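Local coordinates for protein lectin CEL-IV, C-type (PDB 3ALU) that binds galactose-containing sugars such as raffinose through a calcium ion, as a tetrameric C-type lectin of the sea cucumber Cucumaria echinata, at residues 79-84 / 124-129; 111-116 / 134-139. One frame throughout, in Å; residues are numbered along the deposited sequence.

In the fold
Contacts 1 and 2 lie side by side on one sheet, because strands 120-125 and 134-137 are antiparallel neighbours in it; their centres are about 12 Å apart and both touch the galactose of the bound trisaccharide. Contact 1 (79-84 with 124-129) is mostly buried: backbone hydrogen bonds join two strands, aliphatic side chains pack toward helix 57-70, and the surface end is aromatic. Contact 2 (111-116 with 134-139) is only partly buried and pairs a loop with a strand through carboxylates, amides and a calcium ion. The metal thus holds the sugar from contact 2 while the tryptophan of contact 1 covers its apolar side, and Gln82 meets Val137 where the two adjoin.

Contact 1 of 2, residues 79-84 / 124-129; sequences WAPQVY and IAAGDY. With GLA (alpha-D-galactopyranose), chain E; GLC (alpha-D-glucopyranose), chain B; FRU (beta-D-fructofuranose), chain C; EDO (1,2-ethanediol), chain J.
The indole of Trp79 lies between Tyr129 and the galactose of the bound raffinose. Tyr129 turns an edge to one indole face, its CE2 only 3.3 Å from Trp79 CZ2, in an edge-to-face pair whose planes meet at 63°. The tyrosine side chain, its CG directed away from N (chi1 -176°), runs alongside the indole and points the same way; its hydroxyl accepts a hydrogen bond from O1 of the fructose. Galactose covers the opposite indole face, its C5 lying 3.4 Å from Trp79 CE2. At the rim, Trp79 NE1 donates to O5 of the glucose (2.9 Å, 163° at the hydrogen) and Ala125 CB packs in plane against CE3. The ring is therefore bounded on both faces and along two parts of its edge.

An aromatic ring stacked on the apolar side of galactose is a familiar feature of galactose-binding C-type lectins, and here it stands at the end of an antiparallel strand pair of the lectin domain. Gln82 and Ala125 form a non-hydrogen-bonded pair, followed by Val83 and Ile124, a hydrogen-bonded pair closed by Val83 N to Ile124 O (2.9 Å) and Ile124 N to Val83 O. Val83 and Ile124 turn to the face covered by helix 57-70. Beyond the strands, Ala126 N donates to the carbonyl O of Pro81, a proline preceded by a cis peptide bond, and Gly127 N reaches Trp79 O from above the carbonyl plane. Gly127 CA comes within 3.0 Å of Ala80 O, where the two loops are pressed closely together. On the sugar side, the extended side chain of Gln82 brings NE2 to O6 of galactose (2.7 Å), while its OE1 accepts from an ethanediol molecule.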
loop_
_atom_site.group_PDB
_atom_site.type_symbol
_atom_site.label_atom_id
_atom_site.label_comp_id
_atom_site.label_asym_id
_atom_site.label_seq_id
_atom_site.Cartn_x
_atom_site.Cartn_y
_atom_site.Cartn_z
ATOM N N TRP A 79 13.586 -5.568 34.298
ATOM C CA TRP A 79 13.611 -4.805 33.054
ATOM C C TRP A 79 13.571 -5.700 31.827
ATOM O O TRP A 79 13.051 -5.282 30.769
ATOM C CB TRP A 79 14.904 -3.988 32.983
ATOM C CG TRP A 79 15.104 -3.049 34.158
ATOM C CD1 TRP A 79 15.675 -3.360 35.374
ATOM C CD2 TRP A 79 14.771 -1.644 34.219
ATOM N NE1 TRP A 79 15.697 -2.243 36.181
ATOM C CE2 TRP A 79 15.156 -1.180 35.503
ATOM C CE3 TRP A 79 14.171 -0.743 33.325
ATOM C CZ2 TRP A 79 14.985 0.147 35.900
ATOM C CZ3 TRP A 79 13.998 0.580 33.708
ATOM C CH2 TRP A 79 14.393 1.011 35.008
ATOM N N ALA A 80 14.159 -6.889 31.942
ATOM C CA ALA A 80 14.374 -7.801 30.809
ATOM C C ALA A 80 13.062 -8.338 30.282
ATOM O O ALA A 80 12.171 -8.674 31.070
ATOM C CB ALA A 80 15.295 -8.985 31.220
ATOM N N PRO A 81 12.944 -8.470 28.948
ATOM C CA PRO A 81 13.990 -8.201 27.950
ATOM C C PRO A 81 14.147 -6.724 27.525
ATOM O O PRO A 81 13.161 -6.036 27.287
ATOM C CB PRO A 81 13.533 -9.053 26.752
ATOM C CG PRO A 81 12.033 -9.065 26.868
ATOM C CD PRO A 81 11.709 -8.990 28.334
ATOM N N GLN A 82 15.396 -6.292 27.347
ATOM C CA GLN A 82 15.668 -4.945 26.895
ATOM C C GLN A 82 16.021 -5.027 25.416
ATOM O O GLN A 82 16.802 -5.873 25.022
ATOM C CB GLN A 82 16.832 -4.381 27.685
ATOM C CG GLN A 82 16.470 -4.325 29.132
ATOM C CD GLN A 82 17.588 -3.733 29.980
ATOM O OE1 GLN A 82 18.358 -4.459 30.616
ATOM N NE2 GLN A 82 17.686 -2.410 29.984
ATOM N N VAL A 83 15.450 -4.122 24.631
ATOM C CA VAL A 83 15.590 -4.148 23.192
ATOM C C VAL A 83 16.013 -2.759 22.752
ATOM O O VAL A 83 15.274 -1.773 23.023
ATOM C CB VAL A 83 14.219 -4.504 22.563
ATOM C CG1 VAL A 83 14.263 -4.454 21.021
ATOM C CG2 VAL A 83 13.705 -5.910 23.085
ATOM N N TYR A 84 17.156 -2.638 22.068
ATOM C CA TYR A 84 17.643 -1.350 21.646
ATOM C C TYR A 84 16.718 -0.617 20.714
ATOM O O TYR A 84 16.121 -1.212 19.826
ATOM C CB TYR A 84 18.993 -1.451 20.937
ATOM C CG TYR A 84 20.182 -1.523 21.836
ATOM C CD1 TYR A 84 20.371 -0.576 22.880
ATOM C CD2 TYR A 84 21.182 -2.467 21.603
ATOM C CE1 TYR A 84 21.510 -0.641 23.688
ATOM C CE2 TYR A 84 22.323 -2.526 22.399
ATOM C CZ TYR A 84 22.495 -1.576 23.426
ATOM O OH TYR A 84 23.625 -1.657 24.230
ATOM N N ILE A 124 13.965 -0.184 24.916
ATOM C CA ILE A 124 12.647 -0.566 25.439
ATOM C C ILE A 124 12.889 -1.659 26.455
ATOM O O ILE A 124 13.518 -2.673 26.147
ATOM C CB ILE A 124 11.722 -1.074 24.289
ATOM C CG1 ILE A 124 11.216 0.141 23.488
ATOM C CG2 ILE A 124 10.538 -1.941 24.833
ATOM C CD1 ILE A 124 10.485 -0.224 22.164
ATOM N N ALA A 125 12.420 -1.458 27.678
ATOM C CA ALA A 125 12.631 -2.462 28.714
ATOM C C ALA A 125 11.281 -3.151 28.907
ATOM O O ALA A 125 10.410 -2.635 29.594
ATOM C CB ALA A 125 13.147 -1.785 30.005
ATOM N N ALA A 126 11.081 -4.317 28.280
ATOM C CA ALA A 126 9.734 -4.896 28.227
ATOM C C ALA A 126 9.356 -5.780 29.396
ATOM O O ALA A 126 8.210 -6.303 29.457
ATOM C CB ALA A 126 9.537 -5.690 26.898
ATOM N N GLY A 127 10.309 -5.995 30.306
ATOM C CA GLY A 127 10.000 -6.684 31.557
ATOM C C GLY A 127 8.947 -5.964 32.363
ATOM O O GLY A 127 8.675 -4.773 32.150
ATOM N N ASP A 128 8.369 -6.663 33.333
ATOM C CA ASP A 128 7.243 -6.116 34.088
ATOM C C ASP A 128 7.589 -4.927 34.974
ATOM O O ASP A 128 6.697 -4.186 35.335
ATOM C CB ASP A 128 6.549 -7.188 34.922
ATOM C CG ASP A 128 5.801 -8.186 34.085
ATOM O OD1 ASP A 128 5.499 -9.258 34.619
ATOM O OD2 ASP A 128 5.493 -7.912 32.912
ATOM N N TYR A 129 8.866 -4.733 35.281
ATOM C CA TYR A 129 9.263 -3.583 36.114
ATOM C C TYR A 129 8.971 -2.275 35.374
ATOM O O TYR A 129 8.599 -1.274 35.969
ATOM C CB TYR A 129 10.753 -3.675 36.480
ATOM C CG TYR A 129 11.179 -2.564 37.406
ATOM C CD1 TYR A 129 10.679 -2.513 38.704
ATOM C CD2 TYR A 129 12.052 -1.574 36.976
ATOM C CE1 TYR A 129 11.019 -1.482 39.566
ATOM C CE2 TYR A 129 12.417 -0.520 37.846
ATOM C CZ TYR A 129 11.901 -0.518 39.135
ATOM O OH TYR A 129 12.227 0.479 40.015
HETATM C C1 GLA E . 19.973 -1.109 36.136
HETATM C C2 GLA E . 20.020 0.424 36.133
HETATM C C3 GLA E . 18.727 1.059 35.648
HETATM C C4 GLA E . 18.309 0.487 34.288
HETATM C C5 GLA E . 18.328 -1.053 34.360
HETATM C C6 GLA E . 18.006 -1.719 33.013
HETATM O O2 GLA E . 20.261 0.916 37.470
HETATM O O3 GLA E . 18.899 2.484 35.579
HETATM O O4 GLA E . 19.266 0.945 33.326
HETATM O O5 GLA E . 19.616 -1.534 34.786
HETATM O O6 GLA E . 19.064 -1.401 32.105
HETATM C C1 GLC B . 16.000 -3.035 39.767
HETATM C C2 GLC B . 15.763 -4.539 39.750
HETATM C C3 GLC B . 17.089 -5.284 39.857
HETATM C C4 GLC B . 18.059 -4.848 38.766
HETATM C C5 GLC B . 18.229 -3.328 38.708
HETATM C C6 GLC B . 19.103 -2.957 37.487
HETATM O O2 GLC B . 14.925 -4.875 40.862
HETATM O O3 GLC B . 16.838 -6.696 39.739
HETATM O O4 GLC B . 19.330 -5.432 39.052
HETATM O O5 GLC B . 16.948 -2.650 38.747
HETATM O O6 GLC B . 19.062 -1.554 37.157
HETATM C C1 FRU C . 14.264 -1.997 42.158
HETATM C C2 FRU C . 15.605 -1.499 41.595
HETATM C C3 FRU C . 16.407 -0.731 42.651
HETATM C C4 FRU C . 17.284 0.183 41.810
HETATM C C5 FRU C . 16.463 0.451 40.547
HETATM C C6 FRU C . 17.341 0.333 39.306
HETATM O O1 FRU C . 13.462 -0.882 42.577
HETATM O O2 FRU C . 16.383 -2.607 41.098
HETATM O O3 FRU C . 17.176 -1.584 43.513
HETATM O O4 FRU C . 17.627 1.402 42.489
HETATM O O5 FRU C . 15.419 -0.545 40.517
HETATM O O6 FRU C . 17.764 1.634 38.900
HETATM C C1 EDO J . 18.143 -7.469 28.698
HETATM O O1 EDO J . 17.540 -8.514 27.955
HETATM C C2 EDO J . 17.784 -7.610 30.152
HETATM O O2 EDO J . 18.933 -7.332 30.940
#

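Contact 2 of 2, residues 111-116 / 134-139; sequences SGEPNN and WADVYS. With CA (calcium ion), chain K; GLA (alpha-D-galactopyranose), chain E; EDO (1,2-ethanediol), chain I.
Asp136 reaches across to the 113-116 loop with its carboxylate, which takes both a backbone grip and a metal bond. Asn115 N donates to OD1 from above the carboxylate plane (2.9 Å, nearly straight at 167°), and Asn116 N meets the syn lone pair of OD2 at 2.8 Å. OD1 also binds the calcium ion, and OD2 has a second partner in Ser120 OG. A first torsion of 73° puts CG between the backbone N and the carbonyl carbon, and Asp136 chelates the ion through both OD1 and its own backbone O (2.4 Å).

Glu113 comes in obliquely from the loop, its carboxylate plane 63° from that of Asp136. Its OE2 binds calcium at 2.3 Å and uses its anti lone pair to accept from Asp136 N. Asn115 and Asn116 add side-chain ligands, and O3 and O4 of galactose bind the ion directly, the calcium-dependent site of a C-type lectin. Glu113, Pro114 and Asn115 form its EPN motif, with a cis peptide bond before Pro114.

Away from this compact centre the contact thins towards solvent. The side chain of the exposed Tyr138 crosses that of Asn116 at about a right angle, and Asn116 ND2 donates a longer bond to its OH (3.2 Å), tilted from the amide plane. A water at the ring edge is hydrogen-bonded to Tyr138 OH and, weakly, to Asn116 O.

With two carboxylates on one ion, their mutual repulsion is probably offset by the calcium charge, so the loop's hold on the strand is likely to depend in part on the same ion that binds the sugar.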
loop_
_atom_site.group_PDB
_atom_site.type_symbol
_atom_site.label_atom_id
_atom_site.label_comp_id
_atom_site.label_asym_id
_atom_site.label_seq_id
_atom_site.Cartn_x
_atom_site.Cartn_y
_atom_site.Cartn_z
ATOM N N SER A 111 10.455 6.299 34.964
ATOM C CA SER A 111 10.851 7.252 35.999
ATOM C C SER A 111 12.240 6.970 36.556
ATOM O O SER A 111 12.584 5.818 36.863
ATOM C CB SER A 111 9.804 7.244 37.116
ATOM O OG SER A 111 9.850 5.988 37.786
ATOM N N GLY A 112 13.048 8.033 36.659
ATOM C CA GLY A 112 14.459 7.918 37.067
ATOM C C GLY A 112 15.501 7.664 35.978
ATOM O O GLY A 112 16.722 7.655 36.263
ATOM N N GLU A 113 15.016 7.394 34.756
ATOM C CA GLU A 113 15.865 7.285 33.543
ATOM C C GLU A 113 15.752 8.546 32.689
ATOM O O GLU A 113 14.698 9.187 32.653
ATOM C CB GLU A 113 15.451 6.079 32.695
ATOM C CG GLU A 113 15.287 4.767 33.450
ATOM C CD GLU A 113 16.601 4.156 33.921
ATOM O OE1 GLU A 113 16.718 3.863 35.134
ATOM O OE2 GLU A 113 17.503 3.929 33.095
ATOM N N PRO A 114 16.839 8.932 31.986
ATOM C CA PRO A 114 18.167 8.301 31.952
ATOM C C PRO A 114 18.974 8.619 33.189
ATOM O O PRO A 114 18.873 9.733 33.724
ATOM C CB PRO A 114 18.838 8.945 30.707
ATOM C CG PRO A 114 18.120 10.231 30.511
ATOM C CD PRO A 114 16.732 10.083 31.073
ATOM N N ASN A 115 19.763 7.661 33.643
ATOM C CA ASN A 115 20.569 7.868 34.857
ATOM C C ASN A 115 21.975 7.324 34.722
ATOM O O ASN A 115 22.742 7.275 35.709
ATOM C CB ASN A 115 19.840 7.224 36.044
ATOM C CG ASN A 115 19.740 5.717 35.923
ATOM O OD1 ASN A 115 19.879 5.140 34.830
ATOM N ND2 ASN A 115 19.509 5.052 37.041
ATOM N N ASN A 116 22.342 6.911 33.499
ATOM C CA ASN A 116 23.673 6.325 33.237
ATOM C C ASN A 116 24.518 7.160 32.292
ATOM O O ASN A 116 25.543 6.693 31.773
ATOM C CB ASN A 116 23.566 4.869 32.750
ATOM C CG ASN A 116 23.091 3.935 33.838
ATOM O OD1 ASN A 116 22.006 3.361 33.759
ATOM N ND2 ASN A 116 23.894 3.805 34.917
ATOM N N TRP A 134 11.395 3.190 28.646
ATOM C CA TRP A 134 12.816 3.062 28.279
ATOM C C TRP A 134 13.765 3.102 29.472
ATOM O O TRP A 134 13.534 3.850 30.441
ATOM C CB TRP A 134 13.266 4.138 27.292
ATOM C CG TRP A 134 12.316 4.432 26.193
ATOM C CD1 TRP A 134 11.433 3.565 25.626
ATOM C CD2 TRP A 134 12.178 5.676 25.513
ATOM N NE1 TRP A 134 10.728 4.211 24.635
ATOM C CE2 TRP A 134 11.170 5.507 24.531
ATOM C CE3 TRP A 134 12.848 6.927 25.604
ATOM C CZ2 TRP A 134 10.738 6.564 23.674
ATOM C CZ3 TRP A 134 12.426 7.975 24.753
ATOM C CH2 TRP A 134 11.375 7.786 23.798
ATOM N N ALA A 135 14.847 2.342 29.350
ATOM C CA ALA A 135 15.981 2.438 30.276
ATOM C C ALA A 135 17.174 2.924 29.483
ATOM O O ALA A 135 17.281 2.621 28.285
ATOM C CB ALA A 135 16.300 1.070 30.889
ATOM N N ASP A 136 18.081 3.676 30.107
ATOM C CA ASP A 136 19.366 3.894 29.432
ATOM C C ASP A 136 20.407 2.926 29.966
ATOM O O ASP A 136 20.348 2.521 31.150
ATOM C CB ASP A 136 19.861 5.355 29.468
ATOM C CG ASP A 136 20.374 5.793 30.859
ATOM O OD1 ASP A 136 19.835 5.366 31.891
ATOM O OD2 ASP A 136 21.310 6.623 30.906
ATOM N N VAL A 137 21.284 2.512 29.060
ATOM C CA VAL A 137 22.267 1.472 29.373
ATOM C C VAL A 137 23.587 1.843 28.738
ATOM O O VAL A 137 23.655 2.646 27.822
ATOM C CB VAL A 137 21.822 0.071 28.816
ATOM C CG1 VAL A 137 20.477 -0.410 29.399
ATOM C CG2 VAL A 137 21.812 0.035 27.264
ATOM N N TYR A 138 24.669 1.217 29.214
ATOM C CA TYR A 138 25.953 1.415 28.550
ATOM C C TYR A 138 25.963 0.654 27.227
ATOM O O TYR A 138 25.354 -0.427 27.101
ATOM C CB TYR A 138 27.127 1.023 29.494
ATOM C CG TYR A 138 27.114 1.905 30.702
ATOM C CD1 TYR A 138 26.906 1.382 31.965
ATOM C CD2 TYR A 138 27.216 3.292 30.550
ATOM C CE1 TYR A 138 26.828 2.238 33.091
ATOM C CE2 TYR A 138 27.150 4.138 31.650
ATOM C CZ TYR A 138 26.956 3.594 32.906
ATOM O OH TYR A 138 26.861 4.432 34.005
ATOM N N SER A 139 26.660 1.242 26.267
ATOM C CA SER A 139 26.562 0.874 24.851
ATOM C C SER A 139 27.149 -0.483 24.540
ATOM O O SER A 139 26.919 -1.045 23.468
ATOM C CB SER A 139 27.233 1.935 23.984
ATOM O OG SER A 139 28.644 1.951 24.179
HETATM CA CA CA K . 19.777 3.416 33.328
HETATM C C1 GLA E . 19.973 -1.109 36.136
HETATM C C2 GLA E . 20.020 0.424 36.133
HETATM C C3 GLA E . 18.727 1.059 35.648
HETATM C C4 GLA E . 18.309 0.487 34.288
HETATM C C5 GLA E . 18.328 -1.053 34.360
HETATM C C6 GLA E . 18.006 -1.719 33.013
HETATM O O2 GLA E . 20.261 0.916 37.470
HETATM O O3 GLA E . 18.899 2.484 35.579
HETATM O O4 GLA E . 19.266 0.945 33.326
HETATM O O5 GLA E . 19.616 -1.534 34.786
HETATM O O6 GLA E . 19.064 -1.401 32.105
HETATM C C1 EDO I . 23.673 0.470 32.613
HETATM O O1 EDO I . 24.020 -0.462 31.582
HETATM C C2 EDO I . 22.488 -0.015 33.419
HETATM O O2 EDO I . 23.010 -0.797 34.490
HETATM O O HOH W 1 27.600 7.132 34.149
#